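Local coordinates for protein Emp46p (Saccharomyces cerevisiae, PDB 2A6V) that acts as a cargo receptor with a legume-like lectin domain that recognises carbohydrate, and is involved in the secretion of glycoproteins, at residues P14-V19 / V35-G40; L85-K90 / F210-M215; A127-G132 / V187-S192. All blocks are in the same frame, centred on the assembly; numbering follows the deposited sequence.

In the fold
Contact 2 lies at the middle of the beta sandwich, about 3 Å from the centre of the chain, where strands of the two facing sheets pack together. Contact 1 meets strand 209-218, with CD1 of Leu-16 3.4 Å from Leu-213 O; contact 3 meets strand 84-90, with CZ of Phe-189 3.4 Å from Leu-89 O. Contacts 1 and 3 do not touch; their centres are about 31 Å apart, on opposite sides of the chain's centre. Each is nearest a different potassium ion: the one bound by Leu-26 and Trp-29 is about 10 Å from the Leu-37 side chain of contact 1, whereas Tyr-128 of contact 3 binds the other together with Ile-138, Glu-139 and Ser-141.

Contact 1: residues P14-V19 / V35-G40; sequences PNLLEV and VKLEEG
The flat group at the heart of this contact is the carbonyl of Gly-40, and Leu-16 lies over one of its faces. CB of Leu-16 is 3.3 Å from Gly-40 O, well above the carbonyl plane, and CD1 of Leu-16 is 4.0 Å from the same oxygen. CD1 of Leu-37 lies over the same face, closer to the carbonyl carbon, and meets CB of Leu-16 at 4.2 Å. On the CA side, CD1 of Leu-17 comes to 3.9 Å from Gly-40 CA, about 1 Å beyond the carbonyl plane on the side away from Leu-16. Glycine carries no side chain, which allows that methyl to approach the backbone directly.

The other flat group, the amide of Asn-15, works within its own loop. Its OD1 accepts from Glu-18 N at 3.0 Å, with the donor in the carbonyl plane, an Asx motif that braces the bend presenting Leu-16 and Leu-17. Leu-16, with CG anti to its carbonyl carbon (chi1 -63°), carries CD1 to Gly-40 O; Leu-17, with CG anti to its nitrogen (chi1 -173°), takes its CD1 to Gly-40 CA.

Across the way, Glu-39 and Gly-40 both have positive phi and fit the two central positions of a type I' turn, joining strands 36-38 and 41-43 as a tight hairpin. Phe-42, on the second strand, touches both Leu-16 and Leu-37, while Gln-22 of helix 22-25 also packs on Leu-37.

Chemically, then, hydrocarbon meets hydrocarbon and a peptide oxygen. The N-terminal loop is held against the hairpin tip by shape and apolar burial rather than by polar pairing, and the side-chain hydrogen bond within these two segments shapes the loop itself.

Contact 2: residues L85-K90 / F210-M215; sequences LAFWLK and FEILKM
Leu-85 and Phe-210 make the tight end of this buried contact. CB of Leu-85 touches the CD1-CE1 side of the phenyl ring, 3.6 Å from Phe-210 CD1. The backbone joins in as well: Leu-85 N stands 4.1 Å above one face of that ring, offset toward its rim. Here the CA atoms of Leu-85 and Phe-210 are 6.8 Å apart, the closest CA pair between the two segments.

Further along, the fit is looser. With CG anti to its nitrogen (chi1 168°), Leu-85 carries its CD1 methyl toward Ile-212, but the two CD1 atoms are 4.5 Å apart. Phe-87 and Ile-212 arrive from opposite directions, and CD1 of Ile-212 meets Phe-87 CE1 obliquely at 4.1 Å. Beyond that point the strands diverge, their directions 44° apart, and Lys-214 lies on the solvent side of its strand. Glu-211 points away from strand 85-90, yet it is buried; its OE1 forms salt bridges with Arg-41 and Arg-73.

Strand 84-90 runs between 196-202 and 111-115 in one sheet, and 209-218 between 41-43 and 66-75 in the other, so this is face-to-face packing across a legume-lectin-like sandwich. Thr-199 and Phe-72 also touch Leu-85, and the ring of Trp-70 meets that of Phe-87. On strand 209-218, Leu-213 and Lys-214 together face Thr-71 of strand 66-75, a classic beta bulge just past Ile-212.

Contact 3: residues A127-G132 / V187-S192; sequences AYLNDG and VKFMGS. With K (potassium ion), chain C.
Leu-129 meets Val-187 and Phe-189 through its two methyls. From the backbone its CB is directed toward 187-192, and with CG anti to the carbonyl carbon (chi1 -81°) the chain forks at CG and crosses the valine at a slant. CD1 lies 4.1 Å from Val-187 CG2. CD2 touches both valine methyls, Val-187 CG1 at 4.0 Å and Val-187 CG2 at 4.1 Å, and also reaches the edge of the Phe-189 ring, near its plane, with CE2 at 4.5 Å. That ring is covered on one face by its neighbour Met-190, whose SD sits 3.5 Å above the plane toward the rim, a Met-aromatic contact.

Tyr-128, one residue back, sends its ring to the potassium site. Its OH binds the ion at 2.9 Å, with the ion at the ring edge and in its plane. Two waters and the carbonyl oxygens of Ile-138, Glu-139 and Ser-141 complete the site. Two residues on from Tyr-128, Asn-130 OD1 accepts from Gly-132 N in an Asx turn, the donor lying well above the carbonyl plane.

Neighbouring residues of strand 124-131 thus make different contacts: Leu-129 is joined to the 187-192 loop by sparse, purely apolar packing, whereas Tyr-128 contributes its hydroxyl oxygen to a potassium site made otherwise of peptide carbonyls and water.

Contact 1: residues P14-V19 / V35-G40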
loop_
_atom_site.group_PDB
_atom_site.type_symbol
_atom_site.label_atom_id
_atom_site.label_comp_id
_atom_site.label_asym_id
_atom_site.label_seq_id
_atom_site.Cartn_x
_atom_site.Cartn_y
_atom_site.Cartn_z
ATOM N N PRO A 14 -14.923 -4.105 -0.677
ATOM C CA PRO A 14 -16.009 -4.732 -1.421
ATOM C C PRO A 14 -15.752 -4.497 -2.901
ATOM O O PRO A 14 -14.870 -3.699 -3.258
ATOM C CB PRO A 14 -17.243 -3.965 -0.936
ATOM C CG PRO A 14 -16.733 -2.628 -0.649
ATOM C CD PRO A 14 -15.342 -2.844 -0.044
ATOM N N ASN A 15 -16.499 -5.162 -3.766
ATOM C CA ASN A 15 -16.356 -4.864 -5.170
ATOM C C ASN A 15 -16.845 -3.433 -5.340
ATOM O O ASN A 15 -17.997 -3.128 -5.110
ATOM C CB ASN A 15 -17.115 -5.852 -6.045
ATOM C CG ASN A 15 -17.021 -5.494 -7.489
ATOM O OD1 ASN A 15 -17.637 -4.525 -7.928
ATOM N ND2 ASN A 15 -16.209 -6.236 -8.242
ATOM N N LEU A 16 -15.933 -2.530 -5.669
ATOM C CA LEU A 16 -16.221 -1.107 -5.645
ATOM C C LEU A 16 -17.263 -0.677 -6.646
ATOM O O LEU A 16 -18.029 0.239 -6.397
ATOM C CB LEU A 16 -14.952 -0.307 -5.885
ATOM C CG LEU A 16 -13.883 -0.493 -4.827
ATOM C CD1 LEU A 16 -12.684 0.324 -5.209
ATOM C CD2 LEU A 16 -14.402 -0.142 -3.437
ATOM N N LEU A 17 -17.252 -1.310 -7.812
ATOM C CA LEU A 17 -18.200 -0.960 -8.840
ATOM C C LEU A 17 -19.603 -1.313 -8.406
ATOM O O LEU A 17 -20.534 -0.548 -8.653
ATOM C CB LEU A 17 -17.870 -1.677 -10.136
ATOM C CG LEU A 17 -18.710 -1.249 -11.331
ATOM C CD1 LEU A 17 -18.577 0.216 -11.646
ATOM C CD2 LEU A 17 -18.319 -2.089 -12.511
ATOM N N GLU A 18 -19.731 -2.448 -7.719
ATOM C CA GLU A 18 -21.028 -3.002 -7.337
ATOM C C GLU A 18 -21.601 -2.385 -6.062
ATOM O O GLU A 18 -22.717 -2.713 -5.671
ATOM C CB GLU A 18 -20.921 -4.517 -7.164
ATOM C CG GLU A 18 -20.699 -5.264 -8.475
ATOM C CD GLU A 18 -20.250 -6.694 -8.261
ATOM O OE1 GLU A 18 -19.393 -7.165 -9.038
ATOM O OE2 GLU A 18 -20.740 -7.349 -7.317
ATOM N N VAL A 19 -20.847 -1.506 -5.415
ATOM C CA VAL A 19 -21.335 -0.848 -4.201
ATOM C C VAL A 19 -22.643 -0.116 -4.508
ATOM O O VAL A 19 -22.748 0.569 -5.520
ATOM C CB VAL A 19 -20.292 0.139 -3.628
ATOM C CG1 VAL A 19 -20.913 1.028 -2.524
ATOM C CG2 VAL A 19 -19.080 -0.619 -3.061
ATOM N N VAL A 35 -9.234 11.222 -0.820
ATOM C CA VAL A 35 -9.673 10.025 -1.520
ATOM C C VAL A 35 -11.171 10.091 -1.797
ATOM O O VAL A 35 -11.959 10.450 -0.919
ATOM C CB VAL A 35 -9.297 8.731 -0.754
ATOM C CG1 VAL A 35 -10.022 8.613 0.555
ATOM C CG2 VAL A 35 -9.554 7.505 -1.622
ATOM N N LYS A 36 -11.552 9.769 -3.030
ATOM C CA LYS A 36 -12.967 9.712 -3.410
ATOM C C LYS A 36 -13.270 8.454 -4.229
ATOM O O LYS A 36 -12.459 8.041 -5.049
ATOM C CB LYS A 36 -13.343 10.933 -4.217
ATOM C CG LYS A 36 -12.482 11.203 -5.411
ATOM C CD LYS A 36 -13.016 12.332 -6.335
ATOM C CE LYS A 36 -13.427 13.598 -5.599
ATOM N NZ LYS A 36 -12.882 14.858 -6.217
ATOM N N LEU A 37 -14.426 7.855 -3.998
ATOM C CA LEU A 37 -14.924 6.764 -4.819
ATOM C C LEU A 37 -15.619 7.383 -6.019
ATOM O O LEU A 37 -16.615 8.114 -5.863
ATOM C CB LEU A 37 -15.915 5.901 -4.050
ATOM C CG LEU A 37 -16.510 4.715 -4.795
ATOM C CD1 LEU A 37 -15.420 3.824 -5.351
ATOM C CD2 LEU A 37 -17.416 3.909 -3.872
ATOM N N GLU A 38 -15.113 7.095 -7.202
ATOM C CA GLU A 38 -15.582 7.717 -8.431
ATOM C C GLU A 38 -15.668 6.683 -9.538
ATOM O O GLU A 38 -14.656 6.083 -9.926
ATOM C CB GLU A 38 -14.619 8.821 -8.837
ATOM C CG GLU A 38 -15.046 9.665 -10.011
ATOM C CD GLU A 38 -14.839 11.132 -9.710
ATOM O OE1 GLU A 38 -13.915 11.748 -10.299
ATOM O OE2 GLU A 38 -15.571 11.649 -8.835
ATOM N N GLU A 39 -16.869 6.473 -10.075
ATOM C CA GLU A 39 -17.070 5.533 -11.190
ATOM C C GLU A 39 -16.295 4.216 -10.978
ATOM O O GLU A 39 -15.563 3.735 -11.866
ATOM C CB GLU A 39 -16.751 6.201 -12.541
ATOM C CG GLU A 39 -17.596 7.433 -12.890
ATOM C CD GLU A 39 -19.077 7.151 -13.123
ATOM O OE1 GLU A 39 -19.805 8.125 -13.415
ATOM O OE2 GLU A 39 -19.528 5.992 -13.024
ATOM N N GLY A 40 -16.487 3.633 -9.803
ATOM C CA GLY A 40 -16.076 2.273 -9.533
ATOM C C GLY A 40 -14.651 2.076 -9.036
ATOM O O GLY A 40 -14.231 0.938 -8.875
#

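Contact 2: residues L85-K90 / F210-M215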
loop_
_atom_site.group_PDB
_atom_site.type_symbol
_atom_site.label_atom_id
_atom_site.label_comp_id
_atom_site.label_asym_id
_atom_site.label_seq_id
_atom_site.Cartn_x
_atom_site.Cartn_y
_atom_site.Cartn_z
ATOM N N LEU A 85 3.031 6.323 -4.360
ATOM C CA LEU A 85 1.975 5.468 -3.850
ATOM C C LEU A 85 2.577 4.421 -2.913
ATOM O O LEU A 85 3.495 3.681 -3.286
ATOM C CB LEU A 85 1.280 4.800 -5.027
ATOM C CG LEU A 85 0.328 3.652 -4.722
ATOM C CD1 LEU A 85 -0.902 4.071 -3.947
ATOM C CD2 LEU A 85 -0.119 2.995 -6.035
ATOM N N ALA A 86 2.092 4.376 -1.686
ATOM C CA ALA A 86 2.617 3.507 -0.629
ATOM C C ALA A 86 1.602 2.490 -0.163
ATOM O O ALA A 86 0.401 2.794 -0.081
ATOM C CB ALA A 86 3.122 4.339 0.552
ATOM N N PHE A 87 2.079 1.294 0.158
ATOM C CA PHE A 87 1.292 0.249 0.790
ATOM C C PHE A 87 1.931 -0.061 2.119
ATOM O O PHE A 87 3.140 -0.284 2.164
ATOM C CB PHE A 87 1.239 -0.976 -0.111
ATOM C CG PHE A 87 0.597 -0.688 -1.418
ATOM C CD1 PHE A 87 -0.785 -0.700 -1.535
ATOM C CD2 PHE A 87 1.356 -0.375 -2.533
ATOM C CE1 PHE A 87 -1.383 -0.401 -2.741
ATOM C CE2 PHE A 87 0.758 -0.078 -3.731
ATOM C CZ PHE A 87 -0.624 -0.088 -3.839
ATOM N N TRP A 88 1.121 -0.116 3.166
ATOM C CA TRP A 88 1.601 -0.119 4.529
ATOM C C TRP A 88 1.131 -1.342 5.304
ATOM O O TRP A 88 -0.034 -1.773 5.177
ATOM C CB TRP A 88 1.057 1.087 5.276
ATOM C CG TRP A 88 1.343 2.411 4.689
ATOM C CD1 TRP A 88 0.551 3.089 3.826
ATOM C CD2 TRP A 88 2.485 3.247 4.927
ATOM N NE1 TRP A 88 1.121 4.293 3.498
ATOM C CE2 TRP A 88 2.313 4.412 4.162
ATOM C CE3 TRP A 88 3.633 3.133 5.723
ATOM C CZ2 TRP A 88 3.240 5.462 4.169
ATOM C CZ3 TRP A 88 4.564 4.178 5.712
ATOM C CH2 TRP A 88 4.350 5.319 4.936
ATOM N N LEU A 89 2.036 -1.872 6.111
ATOM C CA LEU A 89 1.709 -2.754 7.224
ATOM C C LEU A 89 2.379 -2.117 8.439
ATOM O O LEU A 89 3.605 -2.054 8.479
ATOM C CB LEU A 89 2.263 -4.167 6.991
ATOM C CG LEU A 89 1.785 -4.946 5.776
ATOM C CD1 LEU A 89 2.370 -6.353 5.819
ATOM C CD2 LEU A 89 0.288 -5.034 5.715
ATOM N N LYS A 90 1.610 -1.604 9.394
ATOM C CA LYS A 90 2.182 -0.851 10.522
ATOM C C LYS A 90 1.692 -1.385 11.871
ATOM O O LYS A 90 0.579 -1.873 11.982
ATOM C CB LYS A 90 1.818 0.627 10.392
ATOM C CG LYS A 90 2.441 1.307 9.180
ATOM C CD LYS A 90 2.743 2.802 9.359
ATOM C CE LYS A 90 1.637 3.542 10.062
ATOM N NZ LYS A 90 1.966 4.972 10.211
ATOM N N PHE A 210 -3.340 8.580 -8.638
ATOM C CA PHE A 210 -3.116 7.289 -7.997
ATOM C C PHE A 210 -4.445 6.713 -7.579
ATOM O O PHE A 210 -5.201 7.356 -6.854
ATOM C CB PHE A 210 -2.193 7.439 -6.785
ATOM C CG PHE A 210 -0.784 7.843 -7.145
ATOM C CD1 PHE A 210 0.075 6.927 -7.736
ATOM C CD2 PHE A 210 -0.329 9.125 -6.908
ATOM C CE1 PHE A 210 1.377 7.267 -8.044
ATOM C CE2 PHE A 210 0.987 9.476 -7.239
ATOM C CZ PHE A 210 1.824 8.524 -7.806
ATOM N N GLU A 211 -4.721 5.498 -8.026
ATOM C CA GLU A 211 -6.059 4.899 -7.922
ATOM C C GLU A 211 -6.006 3.489 -7.386
ATOM O O GLU A 211 -5.092 2.734 -7.716
ATOM C CB GLU A 211 -6.752 4.909 -9.270
ATOM C CG GLU A 211 -6.692 6.266 -9.947
ATOM C CD GLU A 211 -7.476 6.376 -11.231
ATOM O OE1 GLU A 211 -8.078 5.371 -11.661
ATOM O OE2 GLU A 211 -7.504 7.477 -11.808
ATOM N N ILE A 212 -7.001 3.122 -6.574
ATOM C CA ILE A 212 -7.158 1.773 -6.035
ATOM C C ILE A 212 -8.447 1.169 -6.621
ATOM O O ILE A 212 -9.544 1.704 -6.402
ATOM C CB ILE A 212 -7.209 1.787 -4.493
ATOM C CG1 ILE A 212 -5.926 2.410 -3.905
ATOM C CG2 ILE A 212 -7.429 0.410 -3.958
ATOM C CD1 ILE A 212 -4.639 1.632 -4.162
ATOM N N LEU A 213 -8.328 0.047 -7.312
ATOM C CA LEU A 213 -9.474 -0.588 -7.957
ATOM C C LEU A 213 -10.021 -1.757 -7.148
ATOM O O LEU A 213 -11.221 -2.051 -7.215
ATOM C CB LEU A 213 -9.088 -1.083 -9.355
ATOM C CG LEU A 213 -9.113 -0.011 -10.442
ATOM C CD1 LEU A 213 -8.072 1.049 -10.233
ATOM C CD2 LEU A 213 -8.967 -0.707 -11.775
ATOM N N LYS A 214 -9.164 -2.437 -6.375
ATOM C CA LYS A 214 -9.543 -3.639 -5.651
ATOM C C LYS A 214 -8.550 -3.861 -4.520
ATOM O O LYS A 214 -7.386 -3.433 -4.581
ATOM C CB LYS A 214 -9.581 -4.850 -6.573
ATOM C CG LYS A 214 -10.105 -6.131 -5.992
ATOM C CD LYS A 214 -10.368 -7.214 -7.109
ATOM C CE LYS A 214 -9.489 -7.080 -8.339
ATOM N NZ LYS A 214 -9.657 -8.248 -9.277
ATOM N N MET A 215 -9.029 -4.476 -3.460
ATOM C CA MET A 215 -8.140 -4.972 -2.408
ATOM C C MET A 215 -8.760 -6.184 -1.734
ATOM O O MET A 215 -9.924 -6.148 -1.353
ATOM C CB MET A 215 -7.818 -3.883 -1.377
ATOM C CG MET A 215 -6.851 -4.339 -0.248
ATOM S SD MET A 215 -7.689 -5.264 1.073
ATOM C CE MET A 215 -6.375 -5.571 2.194
#

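Contact 3: residues A127-G132 / V187-S192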
loop_
_atom_site.group_PDB
_atom_site.type_symbol
_atom_site.label_atom_id
_atom_site.label_comp_id
_atom_site.label_asym_id
_atom_site.label_seq_id
_atom_site.Cartn_x
_atom_site.Cartn_y
_atom_site.Cartn_z
ATOM N N ALA A 127 11.126 -1.187 -0.857
ATOM C CA ALA A 127 10.543 -1.664 0.385
ATOM C C ALA A 127 11.405 -1.229 1.558
ATOM O O ALA A 127 12.619 -1.470 1.568
ATOM C CB ALA A 127 10.396 -3.179 0.341
ATOM N N TYR A 128 10.776 -0.599 2.540
ATOM C CA TYR A 128 11.472 -0.023 3.675
ATOM C C TYR A 128 10.891 -0.591 4.957
ATOM O O TYR A 128 9.678 -0.748 5.101
ATOM C CB TYR A 128 11.257 1.487 3.696
ATOM C CG TYR A 128 11.938 2.260 2.609
ATOM C CD1 TYR A 128 13.146 2.902 2.854
ATOM C CD2 TYR A 128 11.364 2.408 1.354
ATOM C CE1 TYR A 128 13.772 3.636 1.876
ATOM C CE2 TYR A 128 12.005 3.172 0.349
ATOM C CZ TYR A 128 13.231 3.768 0.634
ATOM O OH TYR A 128 13.884 4.515 -0.333
ATOM N N LEU A 129 11.760 -0.848 5.924
ATOM C CA LEU A 129 11.365 -1.188 7.271
ATOM C C LEU A 129 11.779 -0.075 8.216
ATOM O O LEU A 129 12.856 0.496 8.078
ATOM C CB LEU A 129 12.058 -2.485 7.683
ATOM C CG LEU A 129 11.443 -3.781 7.217
ATOM C CD1 LEU A 129 12.435 -4.934 7.459
ATOM C CD2 LEU A 129 10.132 -4.039 7.922
ATOM N N ASN A 130 10.919 0.258 9.164
ATOM C CA ASN A 130 11.268 1.179 10.229
ATOM C C ASN A 130 10.797 0.554 11.535
ATOM O O ASN A 130 9.776 -0.105 11.571
ATOM C CB ASN A 130 10.625 2.550 9.980
ATOM C CG ASN A 130 11.218 3.644 10.849
ATOM O OD1 ASN A 130 12.036 3.379 11.740
ATOM N ND2 ASN A 130 10.816 4.886 10.595
ATOM N N ASP A 131 11.585 0.725 12.589
ATOM C CA ASP A 131 11.270 0.160 13.903
ATOM C C ASP A 131 10.731 1.182 14.891
ATOM O O ASP A 131 10.632 0.902 16.096
ATOM C CB ASP A 131 12.508 -0.533 14.485
ATOM C CG ASP A 131 13.676 0.411 14.694
ATOM O OD1 ASP A 131 13.532 1.642 14.518
ATOM O OD2 ASP A 131 14.799 -0.003 15.035
ATOM N N GLY A 132 10.403 2.376 14.407
ATOM C CA GLY A 132 9.752 3.380 15.228
ATOM C C GLY A 132 10.694 4.313 15.973
ATOM O O GLY A 132 10.225 5.245 16.621
ATOM N N VAL A 187 11.157 -9.317 7.409
ATOM C CA VAL A 187 9.932 -8.779 7.999
ATOM C C VAL A 187 9.298 -9.887 8.851
ATOM O O VAL A 187 8.786 -10.868 8.316
ATOM C CB VAL A 187 8.939 -8.271 6.917
ATOM C CG1 VAL A 187 7.877 -7.371 7.544
ATOM C CG2 VAL A 187 9.663 -7.527 5.801
ATOM N N LYS A 188 9.350 -9.732 10.171
ATOM C CA LYS A 188 8.853 -10.763 11.080
ATOM C C LYS A 188 7.726 -10.303 12.001
ATOM O O LYS A 188 7.050 -11.130 12.597
ATOM C CB LYS A 188 9.998 -11.292 11.940
ATOM C CG LYS A 188 11.042 -12.049 11.159
ATOM C CD LYS A 188 12.216 -12.437 12.039
ATOM C CE LYS A 188 13.539 -12.334 11.295
ATOM N NZ LYS A 188 13.791 -13.561 10.494
ATOM N N PHE A 189 7.518 -8.998 12.146
ATOM C CA PHE A 189 6.581 -8.526 13.164
ATOM C C PHE A 189 5.130 -8.984 12.970
ATOM O O PHE A 189 4.381 -9.087 13.944
ATOM C CB PHE A 189 6.671 -7.002 13.336
ATOM C CG PHE A 189 6.100 -6.216 12.194
ATOM C CD1 PHE A 189 4.762 -5.869 12.179
ATOM C CD2 PHE A 189 6.914 -5.790 11.150
ATOM C CE1 PHE A 189 4.241 -5.130 11.139
ATOM C CE2 PHE A 189 6.384 -5.063 10.101
ATOM C CZ PHE A 189 5.050 -4.730 10.105
ATOM N N MET A 190 4.727 -9.283 11.734
ATOM C CA MET A 190 3.343 -9.673 11.477
ATOM C C MET A 190 3.008 -11.075 11.978
ATOM O O MET A 190 1.838 -11.419 12.088
ATOM C CB MET A 190 3.010 -9.622 9.983
ATOM C CG MET A 190 3.076 -8.250 9.372
ATOM S SD MET A 190 4.668 -7.938 8.659
ATOM C CE MET A 190 4.710 -9.092 7.239
ATOM N N GLY A 191 4.022 -11.896 12.236
ATOM C CA GLY A 191 3.790 -13.238 12.736
ATOM C C GLY A 191 3.251 -13.245 14.157
ATOM O O GLY A 191 2.497 -14.152 14.532
ATOM N N SER A 192 3.603 -12.220 14.929
ATOM C CA SER A 192 3.416 -12.227 16.380
ATOM C C SER A 192 2.800 -10.946 16.957
ATOM O O SER A 192 2.825 -10.729 18.171
ATOM C CB SER A 192 4.773 -12.470 17.041
ATOM O OG SER A 192 5.697 -11.433 16.727
HETATM K K K C . 16.435 5.768 -0.002
HETATM O O HOH W 1 16.686 6.291 -2.762
HETATM O O HOH W 2 18.708 4.095 -0.405
#